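Local structure of putative uncharacterized protein (Desulfitobacterium hafniense, 4JGI) at residues E51-G56 with S196-D201; V175-V180 with E184-R189. The protein binds methylcobalamin between a helical domain and a Rossmann-like domain, and is probably the corrinoid carrier of an O-demethylase system. All blocks are in the same frame, centred on the assembly; numbering follows the deposited sequence.

Interaction 1: residues E51-G56 with S196-D201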
# COMPACT_ATOMS: atom_id res chain seq x y z
N GLU A 51 11.90 5.51 -2.91
CA GLU A 51 13.34 5.63 -2.72
C GLU A 51 13.75 7.14 -2.67
O GLU A 51 14.55 7.58 -1.87
CB GLU A 51 14.07 4.95 -3.89
CG GLU A 51 14.00 3.43 -3.78
CD GLU A 51 14.42 2.66 -5.04
OE1 GLU A 51 14.90 3.26 -6.04
OE2 GLU A 51 14.27 1.43 -5.02
N ARG A 52 13.13 7.94 -3.53
CA ARG A 52 13.35 9.38 -3.62
C ARG A 52 12.83 10.20 -2.44
O ARG A 52 13.37 11.25 -2.08
CB ARG A 52 12.88 9.91 -4.98
CG ARG A 52 13.60 9.27 -6.15
CD ARG A 52 13.08 9.66 -7.47
NE ARG A 52 13.41 11.02 -7.85
CZ ARG A 52 13.15 11.49 -9.10
NH1 ARG A 52 12.58 10.68 -10.02
NH2 ARG A 52 13.45 12.72 -9.45
N PHE A 53 11.78 9.71 -1.81
CA PHE A 53 11.35 10.23 -0.54
C PHE A 53 12.37 9.88 0.58
O PHE A 53 12.68 10.76 1.39
CB PHE A 53 9.96 9.66 -0.22
CG PHE A 53 9.45 10.08 1.12
CD1 PHE A 53 8.84 11.29 1.27
CD2 PHE A 53 9.65 9.30 2.26
CE1 PHE A 53 8.40 11.73 2.51
CE2 PHE A 53 9.21 9.69 3.50
CZ PHE A 53 8.60 10.91 3.63
N ASP A 54 12.81 8.65 0.60
CA ASP A 54 13.70 8.19 1.67
C ASP A 54 15.04 8.90 1.60
O ASP A 54 15.62 9.13 2.63
CB ASP A 54 13.93 6.67 1.66
CG ASP A 54 12.74 5.90 2.29
OD1 ASP A 54 11.84 6.52 2.96
OD2 ASP A 54 12.71 4.68 2.08
N SER A 55 15.44 9.35 0.41
CA SER A 55 16.70 10.11 0.23
C SER A 55 16.58 11.54 0.65
O SER A 55 17.59 12.22 0.82
CB SER A 55 17.10 10.02 -1.23
OG SER A 55 16.33 10.97 -2.05
N GLY A 56 15.33 12.03 0.82
CA GLY A 56 15.04 13.40 1.17
C GLY A 56 14.75 14.33 -0.03
O GLY A 56 14.50 15.47 0.18
N SER A 196 6.93 -0.54 7.37
CA SER A 196 7.24 0.30 6.17
C SER A 196 8.11 1.48 6.51
O SER A 196 7.84 2.14 7.49
CB SER A 196 5.95 0.79 5.45
OG SER A 196 5.00 1.09 6.41
N THR A 197 8.97 1.90 5.57
CA THR A 197 9.65 3.22 5.77
C THR A 197 8.77 4.44 5.32
O THR A 197 8.79 5.56 5.84
CB THR A 197 10.99 3.25 5.01
OG1 THR A 197 10.76 3.00 3.62
CG2 THR A 197 11.94 2.16 5.59
N ASN A 198 7.93 4.15 4.38
CA ASN A 198 7.09 5.09 3.79
C ASN A 198 6.05 4.28 3.04
O ASN A 198 6.21 3.06 2.86
CB ASN A 198 7.77 6.11 2.91
CG ASN A 198 8.37 5.51 1.69
OD1 ASN A 198 7.65 5.01 0.84
ND2 ASN A 198 9.73 5.53 1.58
N ALA A 199 4.98 4.90 2.65
CA ALA A 199 3.87 4.21 2.11
C ALA A 199 4.18 3.48 0.81
O ALA A 199 3.63 2.40 0.55
CB ALA A 199 2.72 5.15 1.88
N ALA A 200 5.06 4.05 0.01
CA ALA A 200 5.43 3.38 -1.24
C ALA A 200 6.28 2.10 -0.97
O ALA A 200 6.06 1.08 -1.63
CB ALA A 200 6.15 4.38 -2.12
N ASP A 201 7.20 2.21 -0.00
CA ASP A 201 7.89 1.01 0.45
C ASP A 201 6.92 -0.04 0.96
O ASP A 201 7.05 -1.23 0.69
CB ASP A 201 8.86 1.38 1.55
CG ASP A 201 9.63 0.20 2.08
OD1 ASP A 201 10.40 -0.36 1.29
OD2 ASP A 201 9.53 -0.07 3.33

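Interaction 2: residues V175-V180 with E184-R189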
# COMPACT_ATOMS: atom_id res chain seq x y z
N VAL A 175 1.20 -9.44 8.43
CA VAL A 175 0.95 -8.21 9.19
C VAL A 175 2.02 -7.20 8.86
O VAL A 175 3.20 -7.46 9.04
CB VAL A 175 0.92 -8.41 10.68
CG1 VAL A 175 0.64 -7.11 11.40
CG2 VAL A 175 -0.20 -9.44 11.02
N ILE A 176 1.61 -6.03 8.37
CA ILE A 176 2.53 -4.91 8.12
C ILE A 176 2.10 -3.74 9.02
O ILE A 176 0.91 -3.45 9.13
CB ILE A 176 2.62 -4.54 6.63
CG1 ILE A 176 3.70 -3.47 6.41
CG2 ILE A 176 1.29 -4.05 6.07
CD1 ILE A 176 4.00 -3.25 4.95
N ILE A 177 3.09 -3.08 9.63
CA ILE A 177 2.82 -1.93 10.47
C ILE A 177 3.50 -0.70 9.84
O ILE A 177 4.52 -0.77 9.15
CB ILE A 177 3.25 -2.12 11.93
CG1 ILE A 177 4.80 -2.28 12.00
CG2 ILE A 177 2.48 -3.34 12.48
CD1 ILE A 177 5.31 -2.33 13.41
N GLY A 178 2.87 0.44 10.16
CA GLY A 178 3.40 1.74 9.77
C GLY A 178 2.99 2.78 10.75
O GLY A 178 2.20 2.58 11.65
N GLY A 179 3.60 3.95 10.59
CA GLY A 179 3.33 5.09 11.48
C GLY A 179 4.63 5.79 11.84
O GLY A 179 5.75 5.30 11.63
N VAL A 180 4.49 6.99 12.41
CA VAL A 180 5.66 7.81 12.72
C VAL A 180 6.88 7.12 13.36
O VAL A 180 7.96 7.23 12.86
CB VAL A 180 5.25 9.07 13.50
CG1 VAL A 180 6.49 9.75 14.04
CG2 VAL A 180 4.45 10.02 12.59
N GLU A 184 12.41 -1.57 13.06
CA GLU A 184 12.56 -3.04 13.30
C GLU A 184 12.31 -3.42 14.75
O GLU A 184 11.75 -4.48 15.03
CB GLU A 184 13.93 -3.54 12.86
CG GLU A 184 14.17 -5.05 13.09
CD GLU A 184 13.24 -5.96 12.29
OE1 GLU A 184 12.75 -5.57 11.21
OE2 GLU A 184 12.98 -7.11 12.72
N ASN A 185 12.72 -2.57 15.70
CA ASN A 185 12.48 -2.86 17.11
C ASN A 185 10.97 -2.94 17.46
O ASN A 185 10.51 -3.84 18.17
CB ASN A 185 13.18 -1.83 17.99
CG ASN A 185 12.86 -2.05 19.47
OD1 ASN A 185 13.34 -3.01 20.09
ND2 ASN A 185 12.03 -1.18 20.03
N VAL A 186 10.21 -1.98 16.96
CA VAL A 186 8.75 -1.98 17.18
C VAL A 186 8.13 -3.21 16.43
O VAL A 186 7.28 -3.89 16.99
CB VAL A 186 8.12 -0.68 16.66
CG1 VAL A 186 6.60 -0.73 16.75
CG2 VAL A 186 8.70 0.53 17.39
N CYS A 187 8.63 -3.53 15.24
CA CYS A 187 8.10 -4.61 14.45
C CYS A 187 8.26 -5.94 15.24
O CYS A 187 7.34 -6.72 15.37
CB CYS A 187 8.80 -4.69 13.12
SG CYS A 187 8.25 -5.97 12.01
N GLN A 188 9.47 -6.14 15.77
CA GLN A 188 9.71 -7.29 16.65
C GLN A 188 8.85 -7.35 17.93
O GLN A 188 8.32 -8.42 18.26
CB GLN A 188 11.16 -7.30 17.05
CG GLN A 188 12.00 -7.66 15.83
CD GLN A 188 11.72 -9.07 15.33
OE1 GLN A 188 11.70 -10.01 16.13
NE2 GLN A 188 11.49 -9.24 14.00
N ARG A 189 8.64 -6.23 18.57
CA ARG A 189 7.85 -6.21 19.79
C ARG A 189 6.36 -6.52 19.49
O ARG A 189 5.66 -7.22 20.22
CB ARG A 189 7.96 -4.85 20.50
CG ARG A 189 7.27 -4.85 21.87
CD ARG A 189 7.81 -3.72 22.75
NE ARG A 189 8.07 -2.49 21.98
CZ ARG A 189 7.17 -1.53 21.72
NH1 ARG A 189 5.92 -1.61 22.17
NH2 ARG A 189 7.53 -0.48 21.00

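Interaction 1: residues E51-G56 with S196-D201
T197 and N198 meet D54 and F53 where the N-terminus of helix 199-209, in the Rossmann-like cobalamin domain, faces the C-terminal turn of helix 32-54 in the helical domain. It is a worked example of an N-cap residue whose side chain also serves an interdomain contact. T197 comes first: its hydroxyl OG1 donates to D54 OD2 at 3.0 Å, on the syn lone pair of that oxygen, the two side chains crossing at about a right angle. Behind it, T197 N is held by D201 OD2 in a nearly straight bond. N198 then divides its amide between two tasks. Its ND2 donates in the amide plane to D54 OD1 at 2.7 Å, but reaches that oxygen from above the carboxylate plane, 51° out of it. The adjacent T197 and N198 thus each take a different oxygen of D54. ND2 also makes a weak bond to the carbonyl of G50. With CG anti to the backbone nitrogen, chi1 177°, the F53 ring reaches the CB of N198, which lies obliquely 3.8 Å from CD2. The ring also leans on I60 and L63 of helix 60-77. A leucine replacing N198 would probably leave D54 OD1 without this donor and the first turn of helix 199-209 without its side-chain cap. A199, next along, gives its backbone N to O8R of the methylcobalamin and packs its methyl group on helix 104-115, so the cap lies right beside the bound cofactor. The capping bonds run from A200 N, weakly, and from D201 N, which stands above the plane of the side-chain carbonyl of N198, 3.0 Å from OD1.

Interaction 2: residues V175-V180 with E184-R189
The terminal methyl of I177 points into helix 184-190 and carries this contact: CD1 approaches V186 CG1 at 3.9 Å and the CA of C187 at 3.8 Å. It is a compact example of a strand residue meeting a helix through the end of its longer branch. In I177, CG1 sits between the backbone N and the carbonyl carbon (chi1 65°) and the chain then runs extended to CD1 (chi2 174°), which carries the methyl out from the strand toward the helix. V186 replies from the helix with CG1, set anti to its own backbone nitrogen, and the two side chains meet at a slant, methyl to methyl. C187 offers mostly its backbone: the CD1 methyl rests over its CA, with CB a little farther away at 4.2 Å and SG beyond it.

These residues join the first strand and the helix of a beta-alpha-beta unit, strand 174-178, helix 184-190 and strand 194-195, in the parallel sheet of the Rossmann-like cobalamin domain. F195 of the second strand touches both I177 and C187, as does A192 in the loop leading to it, so one apolar cluster spans all three elements. I176, the preceding residue, directs its CB away from this helix and packs on I205 and W209 of helix 199-209, which places the two isoleucines on different faces of the sheet. Past the strand, G179 offers its backbone N to O7R of methylcobalamin in a weak bond. On the helix's exposed side Q188 NE2 reaches back one turn to E184 OE2 at 2.9 Å, meeting that oxygen nearly along its C-O bond direction.

Interaction 2 is local and wholly buried, tying neighbouring elements of one beta-alpha-beta unit by methyl contacts, with no hydrogen bond across it. Interaction 1 is partly exposed and brings together segments from two domains, far apart in sequence, through a carboxylate held by a hydroxyl and an amide, with just one apolar patch. They share no helix or strand, and their centres lie about 15 Å apart, yet they touch: S196 N is 3.0 Å from I177 O, probably a hydrogen bond, and the S196 side chain packs against G178. Residues of both line the methylcobalamin pocket, at the C-terminal side of the sheet.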